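Local coordinates for adenosine monophosphate-protein transferase (PDB 1RLH), which is of unproven function but belongs to the adenosine-specific kinase family and may act on adenosine or its nucleotides, at residues S64-R67 with L68-D72. Numbering follows the deposited sequence.
Sequences SGDR and LIRYD
Asp66 and Arg70, four residues apart, join by a salt bridge at the surface of the protein: OD2 of Asp66 lies 3.2 Å from NH2 of Arg70, at the edge of the guanidinium and near its plane. The hydrogen bond within this pair is weak, with an N-H...O angle of only 130°, although the carboxylate and guanidinium planes are just 26° apart. The Arg70 chain bends at chi2 (-70°), which swings its end back toward the turn. NH2 also forms a salt bridge with OE1 of Glu62, the stronger polar partner of this side chain, so NH2 is shared between two acids.

These residues form the loop of a beta hairpin that joins antiparallel strands 55-61 and 69-73, the latter outermost in its five-stranded sheet. A type II' turn runs from Ser64 to Arg67, closed by Arg67 N to Ser64 O at 3.0 Å; Gly65 occupies the second position of the turn with a positive phi. Beyond the turn, Leu68 pairs with Glu62 and Arg70 with Phe60 through backbone hydrogen bonds, and Ile69 packs on helix 76-89.

Van der Waals contacts centre on Leu68. Its CG rests 3.8 Å from CB of Asp66 and 3.6 Å from the backbone O of that residue, while CD1 lies over one face of the Arg70 guanidinium, 3.8 Å above its plane and offset toward the rim.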
ATOM      1  N   SER A  64      -9.943   7.880  10.580  1.00 19.84           N
ATOM      2  CA  SER A  64     -10.733   8.535  11.617  1.00 21.76           C
ATOM      3  C   SER A  64     -11.538   7.472  12.349  1.00 21.94           C
ATOM      4  O   SER A  64     -11.366   6.280  12.106  1.00 21.15           O
ATOM      5  CB  SER A  64     -11.684   9.557  10.995  1.00 23.21           C
ATOM      6  OG  SER A  64     -12.607   8.915  10.129  1.00 25.80           O
ATOM      7  N   GLY A  65     -12.428   7.905  13.236  1.00 25.46           N
ATOM      8  CA  GLY A  65     -13.228   6.952  13.980  1.00 23.86           C
ATOM      9  C   GLY A  65     -12.344   6.047  14.814  1.00 22.75           C
ATOM     10  O   GLY A  65     -11.561   6.527  15.628  1.00 23.99           O
ATOM     11  N   ASP A  66     -12.459   4.738  14.605  1.00 22.65           N
ATOM     12  CA  ASP A  66     -11.662   3.773  15.353  1.00 20.83           C
ATOM     13  C   ASP A  66     -10.172   3.858  15.024  1.00 19.38           C
ATOM     14  O   ASP A  66      -9.339   3.433  15.819  1.00 19.26           O
ATOM     15  CB  ASP A  66     -12.157   2.348  15.083  1.00 20.68           C
ATOM     16  CG  ASP A  66     -13.575   2.116  15.572  1.00 24.09           C
ATOM     17  OD1 ASP A  66     -14.154   3.033  16.192  1.00 23.89           O
ATOM     18  OD2 ASP A  66     -14.111   1.013  15.335  1.00 24.60           O
ATOM     19  N   ARG A  67      -9.845   4.396  13.850  1.00 17.65           N
ATOM     20  CA  ARG A  67      -8.450   4.535  13.423  1.00 17.57           C
ATOM     21  C   ARG A  67      -7.685   3.214  13.497  1.00 17.57           C
ATOM     22  O   ARG A  67      -6.516   3.179  13.885  1.00 18.27           O
ATOM     23  CB  ARG A  67      -7.737   5.584  14.281  1.00 18.55           C
ATOM     24  CG  ARG A  67      -8.256   7.005  14.081  1.00 18.05           C
ATOM     25  CD  ARG A  67      -7.672   7.966  15.108  1.00 18.89           C
ATOM     26  NE  ARG A  67      -6.211   7.975  15.105  1.00 21.00           N
ATOM     27  CZ  ARG A  67      -5.472   8.703  15.939  1.00 23.49           C
ATOM     28  NH1 ARG A  67      -6.062   9.478  16.842  1.00 24.58           N
ATOM     29  NH2 ARG A  67      -4.147   8.661  15.876  1.00 18.47           N
ATOM     30  N   LEU A  68      -8.344   2.127  13.115  1.00 17.71           N
ATOM     31  CA  LEU A  68      -7.706   0.819  13.157  1.00 18.23           C
ATOM     32  C   LEU A  68      -7.178   0.368  11.801  1.00 18.20           C
ATOM     33  O   LEU A  68      -7.682   0.777  10.763  1.00 19.51           O
ATOM     34  CB  LEU A  68      -8.703  -0.230  13.665  1.00 18.50           C
ATOM     35  CG  LEU A  68      -9.215  -0.073  15.099  1.00 18.86           C
ATOM     36  CD1 LEU A  68     -10.279  -1.135  15.381  1.00 19.20           C
ATOM     37  CD2 LEU A  68      -8.045  -0.202  16.065  1.00 16.26           C
ATOM     38  N   ILE A  69      -6.145  -0.466  11.826  1.00 18.80           N
ATOM     39  CA  ILE A  69      -5.611  -1.028  10.599  1.00 18.52           C
ATOM     40  C   ILE A  69      -6.623  -2.130  10.303  1.00 19.83           C
ATOM     41  O   ILE A  69      -6.890  -2.979  11.159  1.00 20.62           O
ATOM     42  CB  ILE A  69      -4.207  -1.647  10.808  1.00 18.50           C
ATOM     43  CG1 ILE A  69      -3.186  -0.532  11.069  1.00 18.56           C
ATOM     44  CG2 ILE A  69      -3.809  -2.476   9.590  1.00 19.09           C
ATOM     45  CD1 ILE A  69      -1.750  -1.019  11.223  1.00 17.79           C
ATOM     46  N   ARG A  70      -7.205  -2.090   9.113  1.00 19.28           N
ATOM     47  CA  ARG A  70      -8.210  -3.065   8.701  1.00 20.74           C
ATOM     48  C   ARG A  70      -7.592  -4.011   7.677  1.00 19.82           C
ATOM     49  O   ARG A  70      -6.686  -3.625   6.938  1.00 21.40           O
ATOM     50  CB  ARG A  70      -9.404  -2.334   8.083  1.00 19.12           C
ATOM     51  CG  ARG A  70      -9.994  -1.244   8.973  1.00 23.13           C
ATOM     52  CD  ARG A  70     -10.711  -1.833  10.178  1.00 21.75           C
ATOM     53  NE  ARG A  70     -11.331  -0.807  11.013  1.00 23.56           N
ATOM     54  CZ  ARG A  70     -12.267  -1.056  11.924  1.00 23.29           C
ATOM     55  NH1 ARG A  70     -12.697  -2.297  12.112  1.00 20.65           N
ATOM     56  NH2 ARG A  70     -12.768  -0.071  12.657  1.00 21.68           N
ATOM     57  N   TYR A  71      -8.083  -5.245   7.616  1.00 18.73           N
ATOM     58  CA  TYR A  71      -7.509  -6.201   6.681  1.00 18.78           C
ATOM     59  C   TYR A  71      -8.471  -7.275   6.198  1.00 19.35           C
ATOM     60  O   TYR A  71      -9.544  -7.474   6.763  1.00 18.11           O
ATOM     61  CB  TYR A  71      -6.287  -6.868   7.322  1.00 20.30           C
ATOM     62  CG  TYR A  71      -6.629  -7.741   8.514  1.00 21.22           C
ATOM     63  CD1 TYR A  71      -7.045  -9.062   8.339  1.00 24.79           C
ATOM     64  CD2 TYR A  71      -6.574  -7.235   9.812  1.00 22.54           C
ATOM     65  CE1 TYR A  71      -7.402  -9.858   9.434  1.00 25.44           C
ATOM     66  CE2 TYR A  71      -6.929  -8.023  10.910  1.00 24.64           C
ATOM     67  CZ  TYR A  71      -7.341  -9.329  10.711  1.00 26.33           C
ATOM     68  OH  TYR A  71      -7.692 -10.109  11.791  1.00 30.54           O
ATOM     69  N   ASP A  72      -8.057  -7.963   5.140  1.00 20.24           N
ATOM     70  CA  ASP A  72      -8.817  -9.050   4.536  1.00 22.29           C
ATOM     71  C   ASP A  72      -7.809  -9.834   3.701  1.00 22.34           C
ATOM     72  O   ASP A  72      -6.703  -9.356   3.449  1.00 21.66           O
ATOM     73  CB  ASP A  72      -9.935  -8.514   3.634  1.00 24.97           C
ATOM     74  CG  ASP A  72     -11.280  -8.422   4.347  1.00 32.31           C
ATOM     75  OD1 ASP A  72     -11.754  -9.453   4.868  1.00 32.63           O
ATOM     76  OD2 ASP A  72     -11.872  -7.320   4.379  1.00 32.42           O
TER